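Local coordinates for protein putative oxidoreductase (Bacteroides fragilis NCTC 9343, PDB 3FHL) that is probably an NAD(P)-dependent oxidoreductase of the Gfo/Idh/MocA family, though its substrate is not established, at residues Asn76-Tyr81 with Glu95-Ser100; Leu117-Tyr122 with Thr326-Ile331. All coordinates share one frame; numbering follows the deposited sequence. Where two conformers were deposited one is given.

Contact 1. Residues Asn76-Tyr81 with Glu95-Ser100; sequences NTHYEY and EKPFTS
His78 reaches from helix 78-87 to the Glu95-Lys96-Pro97 loop, the EKP sequence familiar in the Rossmann domain of Gfo/Idh/MocA oxidoreductases. Its ND1 donates to Pro97 O at 2.8 Å, with an N-H...O angle of 132°; this acceptor is tilted from the ring plane, and the nitrogen sits above the carbonyl plane. The same ND1 makes a second, weak bond to Glu95 O at 2.9 Å, this oxygen lying at the ring edge near its plane. Two carbonyls on either side of Lys96 are thus gathered on one nitrogen, across a loop that contains the cis peptide before Pro97. With CG anti to the carbonyl carbon (chi1 -76°), the imidazole is carried to the loop with ND1 leading, while NE2 on its far side binds Thr73 O and so fixes the ring's rotation.

Glu95 adds its CB against His78 CE1, whereas its carboxylate is held by His21. One water accepts from Tyr79 N at 3.0 Å and, weakly, from Ser100 N, linking Tyr79 of the helix to Ser100 of the loop. Beyond it the packing is light: the Tyr79 ring turns off toward helix 102-115, where OH bonds Glu107. Phe98 O, buried here without a hydrogen-bond partner, lies 3.3 Å from His78 CB, and Thr99 CG2 touches Tyr79 CB at 3.8 Å.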
ATOM      1  N   ASN C  76      10.032  -0.054 -32.629  1.00 60.69           N
ATOM      2  CA  ASN C  76       9.939   1.045 -33.599  0.50 61.57           C
ATOM      3  C   ASN C  76       9.146   0.727 -34.869  1.00 59.67           C
ATOM      4  O   ASN C  76       8.644   1.634 -35.544  1.00 59.71           O
ATOM      5  CB  ASN C  76      11.336   1.561 -33.966  0.50 60.89           C
ATOM      6  CG  ASN C  76      11.818   2.656 -33.033  0.50 63.90           C
ATOM      7  OD1 ASN C  76      12.925   2.587 -32.494  0.50 63.86           O
ATOM      8  ND2 ASN C  76      10.987   3.677 -32.836  0.50 59.76           N
ATOM      9  N   THR C  77       9.032  -0.558 -35.189  1.00 54.78           N
ATOM     10  CA  THR C  77       8.319  -0.985 -36.389  1.00 53.37           C
ATOM     11  C   THR C  77       6.795  -1.078 -36.228  1.00 52.42           C
ATOM     12  O   THR C  77       6.087  -1.107 -37.229  1.00 56.71           O
ATOM     13  CB  THR C  77       8.841  -2.350 -36.920  1.00 57.17           C
ATOM     14  OG1 THR C  77       8.500  -3.392 -35.997  1.00 54.42           O
ATOM     15  CG2 THR C  77      10.359  -2.324 -37.133  1.00 49.68           C
ATOM     16  N   HIS C  78       6.295  -1.100 -34.989  1.00 46.71           N
ATOM     17  CA  HIS C  78       4.915  -1.557 -34.714  1.00 43.44           C
ATOM     18  C   HIS C  78       3.796  -0.799 -35.421  1.00 41.97           C
ATOM     19  O   HIS C  78       2.883  -1.420 -35.949  1.00 38.05           O
ATOM     20  CB  HIS C  78       4.637  -1.662 -33.213  1.00 42.23           C
ATOM     21  CG  HIS C  78       5.260  -2.861 -32.566  1.00 41.54           C
ATOM     22  ND1 HIS C  78       4.858  -3.339 -31.338  1.00 37.97           N
ATOM     23  CD2 HIS C  78       6.254  -3.684 -32.982  1.00 37.93           C
ATOM     24  CE1 HIS C  78       5.579  -4.401 -31.023  1.00 39.59           C
ATOM     25  NE2 HIS C  78       6.436  -4.629 -32.001  1.00 42.01           N
ATOM     26  N   TYR C  79       3.880   0.526 -35.453  1.00 37.31           N
ATOM     27  CA  TYR C  79       2.922   1.328 -36.212  1.00 39.05           C
ATOM     28  C   TYR C  79       2.993   1.016 -37.712  1.00 41.18           C
ATOM     29  O   TYR C  79       1.959   0.771 -38.338  1.00 41.70           O
ATOM     30  CB  TYR C  79       3.156   2.819 -35.964  1.00 42.12           C
ATOM     31  CG  TYR C  79       2.490   3.747 -36.956  1.00 38.62           C
ATOM     32  CD1 TYR C  79       1.109   3.929 -36.956  1.00 40.15           C
ATOM     33  CD2 TYR C  79       3.251   4.455 -37.894  1.00 46.10           C
ATOM     34  CE1 TYR C  79       0.498   4.793 -37.861  1.00 39.39           C
ATOM     35  CE2 TYR C  79       2.651   5.319 -38.805  1.00 44.45           C
ATOM     36  CZ  TYR C  79       1.280   5.487 -38.778  1.00 44.23           C
ATOM     37  OH  TYR C  79       0.692   6.341 -39.675  1.00 47.35           O
ATOM     38  N   GLU C  80       4.206   1.019 -38.269  1.00 42.46           N
ATOM     39  CA  GLU C  80       4.411   0.800 -39.704  1.00 49.13           C
ATOM     40  C   GLU C  80       3.952  -0.602 -40.097  1.00 45.61           C
ATOM     41  O   GLU C  80       3.218  -0.772 -41.070  1.00 47.65           O
ATOM     42  CB  GLU C  80       5.889   0.996 -40.086  1.00 47.93           C
ATOM     43  CG  GLU C  80       6.172   0.968 -41.604  1.00 60.15           C
ATOM     44  CD  GLU C  80       7.657   0.767 -41.963  1.00 60.81           C
ATOM     45  OE1 GLU C  80       8.551   1.067 -41.135  1.00 65.54           O
ATOM     46  OE2 GLU C  80       7.927   0.305 -43.092  1.00 66.39           O
ATOM     47  N   TYR C  81       4.374  -1.587 -39.307  1.00 42.54           N
ATOM     48  CA  TYR C  81       4.110  -2.998 -39.572  1.00 39.63           C
ATOM     49  C   TYR C  81       2.631  -3.372 -39.434  1.00 41.45           C
ATOM     50  O   TYR C  81       2.093  -4.111 -40.274  1.00 41.56           O
ATOM     51  CB  TYR C  81       5.005  -3.882 -38.697  1.00 40.78           C
ATOM     52  CG  TYR C  81       6.413  -4.065 -39.237  1.00 43.33           C
ATOM     53  CD1 TYR C  81       6.989  -3.123 -40.112  1.00 41.44           C
ATOM     54  CD2 TYR C  81       7.179  -5.173 -38.867  1.00 40.07           C
ATOM     55  CE1 TYR C  81       8.286  -3.289 -40.608  1.00 46.53           C
ATOM     56  CE2 TYR C  81       8.489  -5.349 -39.355  1.00 45.42           C
ATOM     57  CZ  TYR C  81       9.029  -4.400 -40.221  1.00 47.73           C
ATOM     58  OH  TYR C  81      10.309  -4.567 -40.713  1.00 55.65           O
ATOM     59  N   GLU C  95       1.875  -6.514 -30.345  1.00 35.49           N
ATOM     60  CA  GLU C  95       2.461  -6.498 -29.017  1.00 39.33           C
ATOM     61  C   GLU C  95       2.690  -5.081 -28.545  1.00 33.96           C
ATOM     62  O   GLU C  95       2.888  -4.167 -29.358  1.00 38.44           O
ATOM     63  CB  GLU C  95       3.784  -7.231 -29.027  1.00 34.32           C
ATOM     64  CG  GLU C  95       3.614  -8.695 -28.777  1.00 42.30           C
ATOM     65  CD  GLU C  95       4.855  -9.329 -28.212  1.00 45.97           C
ATOM     66  OE1 GLU C  95       5.973  -8.905 -28.584  1.00 46.41           O
ATOM     67  OE2 GLU C  95       4.712 -10.276 -27.404  1.00 46.29           O
ATOM     68  N   LYS C  96       2.660  -4.903 -27.226  1.00 37.62           N
ATOM     69  CA  LYS C  96       3.111  -3.664 -26.593  1.00 38.25           C
ATOM     70  C   LYS C  96       4.606  -3.477 -26.844  1.00 39.36           C
ATOM     71  O   LYS C  96       5.373  -4.438 -26.728  1.00 40.52           O
ATOM     72  CB  LYS C  96       2.841  -3.695 -25.093  1.00 34.32           C
ATOM     73  CG  LYS C  96       1.366  -3.588 -24.730  1.00 32.33           C
ATOM     74  CD  LYS C  96       1.093  -4.248 -23.385  1.00 39.95           C
ATOM     75  CE  LYS C  96       1.898  -3.600 -22.263  1.00 42.89           C
ATOM     76  NZ  LYS C  96       1.697  -4.326 -20.967  1.00 46.83           N
ATOM     77  N   PRO C  97       5.026  -2.246 -27.189  1.00 41.52           N
ATOM     78  CA  PRO C  97       4.209  -1.035 -27.341  1.00 42.21           C
ATOM     79  C   PRO C  97       3.438  -1.009 -28.663  1.00 42.00           C
ATOM     80  O   PRO C  97       4.022  -1.232 -29.729  1.00 40.98           O
ATOM     81  CB  PRO C  97       5.240   0.107 -27.293  1.00 38.86           C
ATOM     82  CG  PRO C  97       6.585  -0.554 -27.066  1.00 42.45           C
ATOM     83  CD  PRO C  97       6.442  -1.975 -27.471  1.00 42.81           C
ATOM     84  N   PHE C  98       2.130  -0.775 -28.560  1.00 36.64           N
ATOM     85  CA  PHE C  98       1.214  -0.703 -29.701  1.00 37.81           C
ATOM     86  C   PHE C  98       1.755   0.252 -30.765  1.00 42.61           C
ATOM     87  O   PHE C  98       2.047  -0.170 -31.884  1.00 42.27           O
ATOM     88  CB  PHE C  98      -0.183  -0.296 -29.194  1.00 33.18           C
ATOM     89  CG  PHE C  98      -1.227  -0.069 -30.273  1.00 37.99           C
ATOM     90  CD1 PHE C  98      -1.289  -0.857 -31.422  1.00 37.50           C
ATOM     91  CD2 PHE C  98      -2.191   0.919 -30.097  1.00 37.32           C
ATOM     92  CE1 PHE C  98      -2.262  -0.628 -32.387  1.00 36.04           C
ATOM     93  CE2 PHE C  98      -3.172   1.142 -31.049  1.00 35.63           C
ATOM     94  CZ  PHE C  98      -3.208   0.376 -32.195  1.00 31.87           C
ATOM     95  N   THR C  99       1.898   1.527 -30.410  1.00 42.23           N
ATOM     96  CA  THR C  99       2.497   2.517 -31.302  1.00 42.86           C
ATOM     97  C   THR C  99       3.402   3.440 -30.502  1.00 48.52           C
ATOM     98  O   THR C  99       3.354   3.451 -29.267  1.00 46.53           O
ATOM     99  CB  THR C  99       1.442   3.394 -31.989  1.00 40.57           C
ATOM    100  OG1 THR C  99       0.518   3.883 -31.009  1.00 43.59           O
ATOM    101  CG2 THR C  99       0.685   2.621 -33.055  1.00 42.38           C
ATOM    102  N   SER C 100       4.217   4.224 -31.206  1.00 49.76           N
ATOM    103  CA  SER C 100       5.080   5.197 -30.548  1.00 51.19           C
ATOM    104  C   SER C 100       4.286   6.396 -30.028  1.00 49.61           C
ATOM    105  O   SER C 100       4.659   6.987 -29.019  1.00 51.80           O
ATOM    106  CB  SER C 100       6.225   5.637 -31.468  1.00 53.39           C
ATOM    107  OG  SER C 100       5.750   6.396 -32.561  1.00 57.12           O
TER
HETATM  108  O   HOH W   1       5.499   2.323 -33.620  1.00 37.34           O

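Contact 2. Residues Leu117-Tyr122 with Thr326-Ile331; sequences LMLSVY and THAQDI
Val121 and Ala328 form the apolar centre where strand 119-122, the last of the parallel Rossmann sheet, meets the start of helix 328-347. Val121 CG2 rests 3.8 Å from Ala328 CB and also touches Ala328 CA. The two methyls of Val121 divide the work: CG1 is anti to the backbone N (chi1 172°) and lies alongside Ile331 CB and CG2, while CG2 is shared between Ala328 and Ile331 CG2, the latter at 3.9 Å. The valine and isoleucine side chains cross at about a right angle. Leu119, pointing to the same side of the strand as Val121, brings CG to 3.9 Å from Ala328 CB, so the small alanine methyl fits between the two larger residues.

Beside this apolar patch the backbones join through a single bridge, Ser120 with His327. Val121 N donates to Thr326 O at 3.0 Å in a nearly linear approach to the carbonyl, with a C=O...N angle of 167°. Ala328 N returns the link to Leu119 O at 3.2 Å, and Ser120 CA makes a CA-H...O contact with Thr326 O. On the other side of the strand Ser120 OG, anti to its own N (chi1 174°), donates to Thr326 OG1 at 2.7 Å. A water completes this polar edge by donating to both Val121 O and His327 O.

The bridge carries a residue of the C-terminal domain's sequence onto strand 119-122, the edge strand of the Rossmann sheet within this chain, with strand 91-95 as its neighbour. Helix 102-115 packs on the Leu119 and Ala328 side, and Phe310 of helix 309-320 covers Ser120 and Thr326 on the other.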
ATOM      1  N   LEU C 117     -11.613  -4.989 -40.191  1.00 39.61           N
ATOM      2  CA  LEU C 117     -10.561  -5.906 -39.763  1.00 33.31           C
ATOM      3  C   LEU C 117     -10.359  -5.829 -38.247  1.00 36.12           C
ATOM      4  O   LEU C 117     -10.547  -4.768 -37.647  1.00 35.32           O
ATOM      5  CB  LEU C 117      -9.249  -5.577 -40.483  1.00 38.21           C
ATOM      6  CG  LEU C 117      -9.247  -5.694 -42.015  1.00 35.71           C
ATOM      7  CD1 LEU C 117      -7.954  -5.146 -42.588  1.00 36.26           C
ATOM      8  CD2 LEU C 117      -9.476  -7.136 -42.449  1.00 32.66           C
ATOM      9  N   MET C 118      -9.996  -6.961 -37.643  1.00 34.35           N
ATOM     10  CA  MET C 118      -9.675  -7.030 -36.207  1.00 34.32           C
ATOM     11  C   MET C 118      -8.319  -6.373 -35.931  1.00 34.58           C
ATOM     12  O   MET C 118      -7.337  -6.638 -36.630  1.00 32.01           O
ATOM     13  CB  MET C 118      -9.652  -8.490 -35.725  1.00 32.78           C
ATOM     14  CG  MET C 118      -9.527  -8.668 -34.178  1.00 29.44           C
ATOM     15  SD  MET C 118      -8.983 -10.320 -33.676  1.00 22.17           S
ATOM     16  CE  MET C 118      -7.286 -10.250 -34.211  1.00 25.01           C
ATOM     17  N   LEU C 119      -8.279  -5.494 -34.932  1.00 33.46           N
ATOM     18  CA  LEU C 119      -7.006  -4.977 -34.413  1.00 32.33           C
ATOM     19  C   LEU C 119      -6.954  -5.175 -32.897  1.00 33.40           C
ATOM     20  O   LEU C 119      -7.675  -4.510 -32.150  1.00 33.79           O
ATOM     21  CB  LEU C 119      -6.802  -3.505 -34.766  1.00 32.34           C
ATOM     22  CG  LEU C 119      -5.499  -2.831 -34.313  1.00 31.62           C
ATOM     23  CD1 LEU C 119      -4.271  -3.527 -34.888  1.00 33.80           C
ATOM     24  CD2 LEU C 119      -5.529  -1.359 -34.695  1.00 32.79           C
ATOM     25  N   SER C 120      -6.099  -6.106 -32.479  1.00 34.05           N
ATOM     26  CA  SER C 120      -5.940  -6.507 -31.083  1.00 32.65           C
ATOM     27  C   SER C 120      -4.572  -6.095 -30.550  1.00 32.58           C
ATOM     28  O   SER C 120      -3.588  -6.087 -31.295  1.00 28.91           O
ATOM     29  CB  SER C 120      -6.102  -8.033 -30.967  1.00 36.06           C
ATOM     30  OG  SER C 120      -5.820  -8.520 -29.658  1.00 31.04           O
ATOM     31  N   VAL C 121      -4.514  -5.738 -29.262  1.00 32.91           N
ATOM     32  CA  VAL C 121      -3.234  -5.581 -28.579  1.00 29.86           C
ATOM     33  C   VAL C 121      -3.071  -6.683 -27.535  1.00 29.55           C
ATOM     34  O   VAL C 121      -3.973  -6.919 -26.732  1.00 35.20           O
ATOM     35  CB  VAL C 121      -3.026  -4.156 -28.000  1.00 32.61           C
ATOM     36  CG1 VAL C 121      -1.762  -4.090 -27.131  1.00 28.69           C
ATOM     37  CG2 VAL C 121      -2.877  -3.152 -29.135  1.00 30.73           C
ATOM     38  N   TYR C 122      -1.934  -7.372 -27.588  1.00 30.80           N
ATOM     39  CA  TYR C 122      -1.629  -8.493 -26.693  1.00 28.66           C
ATOM     40  C   TYR C 122      -1.433  -8.035 -25.243  1.00 30.89           C
ATOM     41  O   TYR C 122      -0.432  -7.399 -24.913  1.00 34.26           O
ATOM     42  CB  TYR C 122      -0.375  -9.218 -27.173  1.00 31.55           C
ATOM     43  CG  TYR C 122      -0.097 -10.519 -26.452  1.00 28.15           C
ATOM     44  CD1 TYR C 122      -1.001 -11.581 -26.512  1.00 30.39           C
ATOM     45  CD2 TYR C 122       1.081 -10.697 -25.737  1.00 33.76           C
ATOM     46  CE1 TYR C 122      -0.749 -12.784 -25.869  1.00 32.75           C
ATOM     47  CE2 TYR C 122       1.344 -11.887 -25.093  1.00 30.72           C
ATOM     48  CZ  TYR C 122       0.430 -12.928 -25.167  1.00 29.46           C
ATOM     49  OH  TYR C 122       0.689 -14.105 -24.517  1.00 30.03           O
ATOM     50  N   THR C 326      -9.667  -7.952 -26.302  1.00 28.11           N
ATOM     51  CA  THR C 326      -8.418  -7.209 -26.307  1.00 26.26           C
ATOM     52  C   THR C 326      -8.331  -6.169 -27.426  1.00 27.10           C
ATOM     53  O   THR C 326      -7.319  -6.073 -28.123  1.00 26.92           O
ATOM     54  CB  THR C 326      -7.219  -8.169 -26.435  1.00 29.97           C
ATOM     55  OG1 THR C 326      -7.415  -9.003 -27.582  1.00 37.91           O
ATOM     56  CG2 THR C 326      -7.082  -9.064 -25.165  1.00 28.34           C
ATOM     57  N   HIS C 327      -9.381  -5.378 -27.581  1.00 30.00           N
ATOM     58  CA  HIS C 327      -9.352  -4.257 -28.518  1.00 38.08           C
ATOM     59  C   HIS C 327      -8.135  -3.371 -28.285  1.00 36.78           C
ATOM     60  O   HIS C 327      -7.742  -3.135 -27.143  1.00 35.06           O
ATOM     61  CB  HIS C 327     -10.595  -3.388 -28.363  1.00 37.62           C
ATOM     62  CG  HIS C 327     -11.844  -3.997 -28.918  1.00 53.29           C
ATOM     63  ND1 HIS C 327     -12.813  -4.561 -28.120  1.00 56.27           N
ATOM     64  CD2 HIS C 327     -12.293  -4.104 -30.191  1.00 62.17           C
ATOM     65  CE1 HIS C 327     -13.801  -5.003 -28.877  1.00 60.98           C
ATOM     66  NE2 HIS C 327     -13.510  -4.737 -30.138  1.00 68.76           N
ATOM     67  N   ALA C 328      -7.550  -2.877 -29.372  1.00 33.24           N
ATOM     68  CA  ALA C 328      -6.431  -1.938 -29.298  1.00 30.07           C
ATOM     69  C   ALA C 328      -6.743  -0.677 -28.491  1.00 33.69           C
ATOM     70  O   ALA C 328      -5.835  -0.100 -27.875  1.00 34.45           O
ATOM     71  CB  ALA C 328      -5.963  -1.566 -30.693  1.00 29.00           C
ATOM     72  N   GLN C 329      -8.016  -0.268 -28.470  1.00 29.13           N
ATOM     73  CA  GLN C 329      -8.448   0.904 -27.688  1.00 33.59           C
ATOM     74  C   GLN C 329      -8.147   0.710 -26.190  1.00 34.78           C
ATOM     75  O   GLN C 329      -7.859   1.677 -25.488  1.00 34.09           O
ATOM     76  CB  GLN C 329      -9.936   1.189 -27.901  1.00 34.90           C
ATOM     77  CG  GLN C 329     -10.476   2.443 -27.220  1.00 38.66           C
ATOM     78  CD  GLN C 329      -9.861   3.715 -27.752  1.00 44.24           C
ATOM     79  OE1 GLN C 329      -9.786   3.920 -28.965  1.00 42.05           O
ATOM     80  NE2 GLN C 329      -9.428   4.594 -26.844  1.00 40.46           N
ATOM     81  N   ASP C 330      -8.190  -0.540 -25.723  1.00 35.48           N
ATOM     82  CA  ASP C 330      -7.853  -0.864 -24.330  1.00 35.92           C
ATOM     83  C   ASP C 330      -6.463  -0.365 -23.924  1.00 34.17           C
ATOM     84  O   ASP C 330      -6.319   0.184 -22.841  1.00 34.50           O
ATOM     85  CB  ASP C 330      -7.984  -2.365 -24.044  1.00 32.01           C
ATOM     86  CG  ASP C 330      -9.430  -2.830 -23.958  1.00 37.35           C
ATOM     87  OD1 ASP C 330     -10.361  -1.992 -24.000  1.00 36.88           O
ATOM     88  OD2 ASP C 330      -9.642  -4.053 -23.837  1.00 41.54           O
ATOM     89  N   ILE C 331      -5.461  -0.527 -24.789  1.00 31.07           N
ATOM     90  CA  ILE C 331      -4.112  -0.052 -24.465  1.00 32.22           C
ATOM     91  C   ILE C 331      -3.991   1.475 -24.550  1.00 35.16           C
ATOM     92  O   ILE C 331      -3.183   2.059 -23.845  1.00 33.95           O
ATOM     93  CB  ILE C 331      -2.982  -0.790 -25.243  1.00 34.57           C
ATOM     94  CG1 ILE C 331      -1.644  -0.726 -24.496  1.00 37.14           C
ATOM     95  CG2 ILE C 331      -2.778  -0.220 -26.621  1.00 33.76           C
ATOM     96  CD1 ILE C 331      -1.634  -1.397 -23.127  1.00 43.43           C
TER
HETATM   97  O   HOH W   2      -5.953  -4.672 -25.601  1.00 33.63           O

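How the contacts relate
From the N terminus, the chain first enters contact 1, which closes a short loop: helix 78-87 runs into strand 91-95, and the loop after that strand comes back to the helix. Helix 102-115 then leads to contact 2, whose long loop takes in much of the C-terminal alpha/beta domain before residues 326-331 return to the sheet edge. The two are in series, neither nesting nor crossing. They touch through Phe98, whose ring meets Val121 CG2 (CD1, 3.6 Å) and Ala328 CB (CZ, 3.7 Å). Contact 1 thus ties elements within the Rossmann domain, and contact 2 joins that domain to helix 328-347.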